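Local structure of lysyl oxidase (Pichia pastoris, 1W7C) at residues G485-D499 with D643-P656. The protein probably oxidises primary amines, including the side-chain amines of lysines, to aldehydes with the help of copper and a topaquinone cofactor. Residues are numbered along the deposited sequence; the frame is centred on the assembly and turned at random.
Sequences GSFHDHVLNYKVDLD and DIVAWVNLGLHHLP. With CA (calcium ion), chain D; CU (copper (II) ion), chain C.
His488 and His490 meet His654 at a copper ion, where two antiparallel strands of the copper amine oxidase enzyme domain pair. The first two give NE2 and His654 gives ND1, each 2.0 Å from copper, and a water is a further ligand. His488 CG sits between backbone N and carbonyl carbon (chi1 57°), and its ring edge turns ND1-H to Ser486 O at 3.0 Å, leaving NE2 for the metal; His654 CB lies over one face of this ring.

On the other side of the ladder, His653 ND1 donates to Asp489 OD1 at 2.6 Å, nearly straight but from above the carboxylate plane. Asp489 OD2 takes the backbone NH of Ile584, while His653 NE2 reaches Asn550 O of the second subunit. A leucine in place of Asp489 would probably leave His653 ND1 without its acceptor and its ring freer to turn, disturbing that link across the dimer.

Farther along, Asn493 ND2 meets Asn649 OD1 at 2.7 Å, their amide planes 56° apart. Lys495, extended, runs its CG over a face of the Trp647 six-membered ring and ends at Glu334. The middle of the copper-side face is buried apolar packing: Val496 CG2 touches Val648 CG2 at 3.8 Å, Tyr494 CE1 lies against Leu650 CD1, and strands 452-458 and 670-678 close over them. By contrast, Leu652, His653 and His654 near copper and Asp643 at calcium are partly exposed, and each ion carries a water, yet metal ligands hold these ends.

At the far end, OD1 of Asp497, Asp499 and Asp643 and the carbonyls of Leu498 and Ile644 bind calcium. OD2 of each of the three aspartates forms a salt bridge with Lys65 NZ, so the ion and the lysine together probably offset three gathered negative charges and pin both strands there.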
loop_
_atom_site.group_PDB
_atom_site.type_symbol
_atom_site.label_atom_id
_atom_site.label_comp_id
_atom_site.label_asym_id
_atom_site.label_seq_id
_atom_site.Cartn_x
_atom_site.Cartn_y
_atom_site.Cartn_z
ATOM N N GLY A 485 18.308 1.967 -18.740
ATOM C CA GLY A 485 17.049 1.465 -18.182
ATOM C C GLY A 485 15.825 2.081 -18.869
ATOM O O GLY A 485 15.186 3.028 -18.377
ATOM N N SER A 486 15.469 1.532 -20.017
ATOM C CA SER A 486 14.397 2.105 -20.815
ATOM C C SER A 486 13.085 2.332 -20.038
ATOM O O SER A 486 12.531 1.461 -19.418
ATOM C CB SER A 486 14.113 1.223 -22.033
ATOM O OG SER A 486 15.124 1.368 -23.011
ATOM N N PHE A 487 12.555 3.503 -20.178
ATOM C CA PHE A 487 11.347 3.900 -19.495
ATOM C C PHE A 487 10.079 3.261 -20.062
ATOM O O PHE A 487 9.891 3.231 -21.286
ATOM C CB PHE A 487 11.339 5.401 -19.723
ATOM C CG PHE A 487 10.229 6.189 -19.085
ATOM C CD1 PHE A 487 9.854 7.414 -19.658
ATOM C CD2 PHE A 487 9.671 5.847 -17.886
ATOM C CE1 PHE A 487 8.890 8.205 -19.071
ATOM C CE2 PHE A 487 8.691 6.659 -17.303
ATOM C CZ PHE A 487 8.304 7.809 -17.899
ATOM N N HIS A 488 9.225 2.716 -19.199
ATOM C CA HIS A 488 8.015 2.067 -19.684
ATOM C C HIS A 488 6.910 2.146 -18.662
ATOM O O HIS A 488 7.149 2.329 -17.466
ATOM C CB HIS A 488 8.282 0.618 -20.089
ATOM C CG HIS A 488 8.851 -0.208 -18.975
ATOM N ND1 HIS A 488 10.176 -0.117 -18.590
ATOM C CD2 HIS A 488 8.280 -1.115 -18.127
ATOM C CE1 HIS A 488 10.392 -0.928 -17.562
ATOM N NE2 HIS A 488 9.263 -1.552 -17.265
ATOM N N ASP A 489 5.676 2.039 -19.157
ATOM C CA ASP A 489 4.506 1.880 -18.331
ATOM C C ASP A 489 4.036 0.439 -18.352
ATOM O O ASP A 489 3.948 -0.176 -19.413
ATOM C CB ASP A 489 3.343 2.734 -18.849
ATOM C CG ASP A 489 3.437 4.185 -18.459
ATOM O OD1 ASP A 489 4.179 4.519 -17.497
ATOM O OD2 ASP A 489 2.796 5.037 -19.090
ATOM N N HIS A 490 3.751 -0.086 -17.174
ATOM C CA HIS A 490 2.949 -1.292 -16.991
ATOM C C HIS A 490 1.536 -0.816 -16.653
ATOM O O HIS A 490 1.386 0.007 -15.750
ATOM C CB HIS A 490 3.437 -2.111 -15.814
ATOM C CG HIS A 490 4.830 -2.630 -15.958
ATOM N ND1 HIS A 490 5.118 -3.837 -16.553
ATOM C CD2 HIS A 490 6.007 -2.149 -15.477
ATOM C CE1 HIS A 490 6.418 -4.062 -16.467
ATOM N NE2 HIS A 490 6.982 -3.043 -15.827
ATOM N N VAL A 491 0.510 -1.334 -17.326
ATOM C CA VAL A 491 -0.870 -1.046 -16.953
ATOM C C VAL A 491 -1.680 -2.329 -17.067
ATOM O O VAL A 491 -1.508 -3.093 -18.032
ATOM C CB VAL A 491 -1.534 0.103 -17.749
ATOM C CG1 VAL A 491 -2.739 0.648 -16.975
ATOM C CG2 VAL A 491 -0.555 1.215 -18.061
ATOM N N LEU A 492 -2.517 -2.596 -16.085
ATOM C CA LEU A 492 -3.300 -3.844 -15.963
ATOM C C LEU A 492 -4.763 -3.421 -15.808
ATOM O O LEU A 492 -5.049 -2.531 -15.015
ATOM C CB LEU A 492 -2.904 -4.673 -14.720
ATOM C CG LEU A 492 -1.549 -5.312 -14.700
ATOM C CD1 LEU A 492 -0.496 -4.324 -14.263
ATOM C CD2 LEU A 492 -1.546 -6.539 -13.779
ATOM N N ASN A 493 -5.670 -4.094 -16.507
ATOM C CA ASN A 493 -7.109 -3.847 -16.431
ATOM C C ASN A 493 -7.782 -5.018 -15.742
ATOM O O ASN A 493 -7.555 -6.168 -16.114
ATOM C CB ASN A 493 -7.705 -3.681 -17.828
ATOM C CG ASN A 493 -9.134 -3.243 -17.804
ATOM O OD1 ASN A 493 -10.019 -3.991 -18.229
ATOM N ND2 ASN A 493 -9.389 -1.996 -17.361
ATOM N N TYR A 494 -8.636 -4.703 -14.766
ATOM C CA TYR A 494 -9.476 -5.693 -14.110
ATOM C C TYR A 494 -10.954 -5.386 -14.349
ATOM O O TYR A 494 -11.426 -4.283 -14.143
ATOM C CB TYR A 494 -9.225 -5.682 -12.608
ATOM C CG TYR A 494 -7.845 -6.161 -12.176
ATOM C CD1 TYR A 494 -6.767 -5.288 -12.216
ATOM C CD2 TYR A 494 -7.630 -7.442 -11.726
ATOM C CE1 TYR A 494 -5.501 -5.722 -11.838
ATOM C CE2 TYR A 494 -6.404 -7.871 -11.343
ATOM C CZ TYR A 494 -5.334 -6.997 -11.392
ATOM O OH TYR A 494 -4.087 -7.412 -10.966
ATOM N N LYS A 495 -11.695 -6.413 -14.749
ATOM C CA LYS A 495 -13.149 -6.345 -14.819
ATOM C C LYS A 495 -13.693 -6.675 -13.436
ATOM O O LYS A 495 -13.483 -7.792 -12.935
ATOM C CB LYS A 495 -13.675 -7.326 -15.853
ATOM C CG LYS A 495 -15.153 -7.213 -16.115
ATOM C CD LYS A 495 -15.599 -8.328 -17.058
ATOM C CE LYS A 495 -17.076 -8.203 -17.476
ATOM N NZ LYS A 495 -17.461 -9.416 -18.281
ATOM N N VAL A 496 -14.337 -5.707 -12.794
ATOM C CA VAL A 496 -14.832 -5.850 -11.439
ATOM C C VAL A 496 -16.346 -5.674 -11.501
ATOM O O VAL A 496 -16.880 -4.554 -11.408
ATOM C CB VAL A 496 -14.183 -4.791 -10.490
ATOM C CG1 VAL A 496 -14.625 -5.002 -9.061
ATOM C CG2 VAL A 496 -12.655 -4.811 -10.562
ATOM N N ASP A 497 -17.049 -6.776 -11.687
ATOM C CA ASP A 497 -18.493 -6.738 -11.836
ATOM C C ASP A 497 -19.119 -6.911 -10.456
ATOM O O ASP A 497 -19.680 -7.942 -10.088
ATOM C CB ASP A 497 -18.955 -7.783 -12.840
ATOM C CG ASP A 497 -20.421 -7.768 -13.073
ATOM O OD1 ASP A 497 -21.112 -6.783 -12.635
ATOM O OD2 ASP A 497 -20.948 -8.707 -13.728
ATOM N N LEU A 498 -19.059 -5.823 -9.702
ATOM C CA LEU A 498 -19.725 -5.696 -8.407
ATOM C C LEU A 498 -21.225 -5.749 -8.666
ATOM O O LEU A 498 -21.704 -5.062 -9.571
ATOM C CB LEU A 498 -19.342 -4.349 -7.728
ATOM C CG LEU A 498 -18.027 -4.409 -6.940
ATOM C CD1 LEU A 498 -17.377 -3.010 -6.913
ATOM C CD2 LEU A 498 -18.254 -4.909 -5.544
ATOM N N ASP A 499 -21.944 -6.457 -7.814
ATOM C CA ASP A 499 -23.403 -6.509 -7.815
ATOM C C ASP A 499 -23.796 -6.319 -6.330
ATOM O O ASP A 499 -23.965 -7.296 -5.581
ATOM C CB ASP A 499 -23.934 -7.870 -8.290
ATOM C CG ASP A 499 -23.891 -8.076 -9.784
ATOM O OD1 ASP A 499 -23.624 -7.145 -10.578
ATOM O OD2 ASP A 499 -24.150 -9.261 -10.204
ATOM N N ASP A 643 -27.168 -2.526 -13.983
ATOM C CA ASP A 643 -26.057 -3.435 -13.665
ATOM C C ASP A 643 -24.779 -2.782 -14.173
ATOM O O ASP A 643 -24.620 -2.547 -15.385
ATOM C CB ASP A 643 -26.305 -4.757 -14.353
ATOM C CG ASP A 643 -25.312 -5.800 -13.986
ATOM O OD1 ASP A 643 -24.298 -5.474 -13.331
ATOM O OD2 ASP A 643 -25.511 -7.012 -14.302
ATOM N N ILE A 644 -23.913 -2.412 -13.237
ATOM C CA ILE A 644 -22.697 -1.668 -13.508
ATOM C C ILE A 644 -21.523 -2.632 -13.412
ATOM O O ILE A 644 -21.489 -3.570 -12.588
ATOM C CB ILE A 644 -22.553 -0.514 -12.473
ATOM C CG1 ILE A 644 -23.725 0.461 -12.609
ATOM C CG2 ILE A 644 -21.212 0.221 -12.652
ATOM C CD1 ILE A 644 -23.795 1.520 -11.550
ATOM N N VAL A 645 -20.543 -2.377 -14.277
ATOM C CA VAL A 645 -19.235 -3.021 -14.214
ATOM C C VAL A 645 -18.185 -1.900 -14.060
ATOM O O VAL A 645 -18.255 -0.869 -14.748
ATOM C CB VAL A 645 -18.920 -3.789 -15.533
ATOM C CG1 VAL A 645 -17.537 -4.401 -15.515
ATOM C CG2 VAL A 645 -19.989 -4.802 -15.819
ATOM N N ALA A 646 -17.253 -2.100 -13.117
ATOM C CA ALA A 646 -16.106 -1.209 -12.994
ATOM C C ALA A 646 -14.909 -1.902 -13.627
ATOM O O ALA A 646 -14.595 -3.011 -13.326
ATOM C CB ALA A 646 -15.817 -0.867 -11.543
ATOM N N TRP A 647 -14.247 -1.169 -14.508
ATOM C CA TRP A 647 -13.019 -1.643 -15.172
ATOM C C TRP A 647 -11.914 -0.804 -14.517
ATOM O O TRP A 647 -11.816 0.408 -14.779
ATOM C CB TRP A 647 -13.115 -1.378 -16.699
ATOM C CG TRP A 647 -14.326 -1.980 -17.359
ATOM C CD1 TRP A 647 -15.517 -1.382 -17.459
ATOM C CD2 TRP A 647 -14.446 -3.248 -18.052
ATOM N NE1 TRP A 647 -16.405 -2.206 -18.103
ATOM C CE2 TRP A 647 -15.776 -3.358 -18.484
ATOM C CE3 TRP A 647 -13.580 -4.319 -18.288
ATOM C CZ2 TRP A 647 -16.253 -4.453 -19.204
ATOM C CZ3 TRP A 647 -14.043 -5.417 -19.006
ATOM C CH2 TRP A 647 -15.385 -5.488 -19.446
ATOM N N VAL A 648 -11.146 -1.463 -13.637
ATOM C CA VAL A 648 -10.238 -0.814 -12.728
ATOM C C VAL A 648 -8.813 -1.083 -13.140
ATOM O O VAL A 648 -8.438 -2.223 -13.368
ATOM C CB VAL A 648 -10.455 -1.285 -11.270
ATOM C CG1 VAL A 648 -9.533 -0.544 -10.371
ATOM C CG2 VAL A 648 -11.913 -1.094 -10.863
ATOM N N ASN A 649 -8.007 -0.028 -13.277
ATOM C CA ASN A 649 -6.624 -0.164 -13.668
ATOM C C ASN A 649 -5.631 -0.030 -12.521
ATOM O O ASN A 649 -5.808 0.776 -11.596
ATOM C CB ASN A 649 -6.264 0.863 -14.743
ATOM C CG ASN A 649 -7.044 0.654 -15.995
ATOM O OD1 ASN A 649 -7.343 -0.496 -16.362
ATOM N ND2 ASN A 649 -7.398 1.754 -16.664
ATOM N N LEU A 650 -4.572 -0.827 -12.621
ATOM C CA LEU A 650 -3.367 -0.718 -11.790
ATOM C C LEU A 650 -2.201 -0.497 -12.705
ATOM O O LEU A 650 -2.158 -1.015 -13.813
ATOM C CB LEU A 650 -3.180 -2.012 -10.996
ATOM C CG LEU A 650 -4.197 -2.294 -9.895
ATOM C CD1 LEU A 650 -3.865 -3.550 -9.166
ATOM C CD2 LEU A 650 -4.297 -1.127 -8.936
ATOM N N GLY A 651 -1.192 0.204 -12.237
ATOM C CA GLY A 651 -0.077 0.490 -13.107
ATOM C C GLY A 651 1.167 0.915 -12.391
ATOM O O GLY A 651 1.145 1.160 -11.185
ATOM N N LEU A 652 2.244 1.024 -13.155
ATOM C CA LEU A 652 3.551 1.470 -12.682
ATOM C C LEU A 652 4.233 2.227 -13.808
ATOM O O LEU A 652 4.314 1.717 -14.934
ATOM C CB LEU A 652 4.433 0.266 -12.337
ATOM C CG LEU A 652 3.879 -0.772 -11.346
ATOM C CD1 LEU A 652 4.654 -2.095 -11.383
ATOM C CD2 LEU A 652 3.869 -0.278 -9.887
ATOM N N HIS A 653 4.755 3.399 -13.506
ATOM C CA HIS A 653 5.700 4.069 -14.387
ATOM C C HIS A 653 7.099 3.632 -13.973
ATOM O O HIS A 653 7.615 4.060 -12.933
ATOM C CB HIS A 653 5.613 5.580 -14.238
ATOM C CG HIS A 653 4.236 6.146 -14.382
ATOM N ND1 HIS A 653 3.404 5.837 -15.436
ATOM C CD2 HIS A 653 3.538 6.975 -13.576
ATOM C CE1 HIS A 653 2.265 6.492 -15.282
ATOM N NE2 HIS A 653 2.311 7.168 -14.145
ATOM N N HIS A 654 7.714 2.772 -14.757
ATOM C CA HIS A 654 8.960 2.108 -14.373
ATOM C C HIS A 654 10.119 2.762 -15.107
ATOM O O HIS A 654 10.219 2.703 -16.320
ATOM C CB HIS A 654 8.876 0.633 -14.688
ATOM C CG HIS A 654 9.921 -0.194 -14.034
ATOM N ND1 HIS A 654 10.024 -1.550 -14.261
ATOM C CD2 HIS A 654 10.829 0.089 -13.066
ATOM C CE1 HIS A 654 11.001 -2.053 -13.517
ATOM N NE2 HIS A 654 11.509 -1.075 -12.786
ATOM N N LEU A 655 11.008 3.366 -14.316
ATOM C CA LEU A 655 12.246 3.997 -14.771
ATOM C C LEU A 655 13.370 3.227 -14.055
ATOM O O LEU A 655 13.795 3.589 -12.930
ATOM C CB LEU A 655 12.267 5.472 -14.378
ATOM C CG LEU A 655 13.502 6.216 -14.901
ATOM C CD1 LEU A 655 13.466 6.360 -16.423
ATOM C CD2 LEU A 655 13.680 7.589 -14.248
ATOM N N PRO A 656 13.826 2.132 -14.635
ATOM C CA PRO A 656 14.779 1.278 -13.941
ATOM C C PRO A 656 16.073 1.996 -13.569
ATOM O O PRO A 656 16.580 2.817 -14.287
ATOM C CB PRO A 656 15.026 0.153 -14.927
ATOM C CG PRO A 656 13.719 0.056 -15.681
ATOM C CD PRO A 656 13.352 1.488 -15.874
HETATM CA CA CA D . -22.659 -5.410 -11.686
HETATM CU CU CU C . 8.942 -2.631 -15.580
HETATM O O HOH W 1 -24.231 -3.889 -10.642
HETATM O O HOH W 2 10.029 -4.445 -16.209
#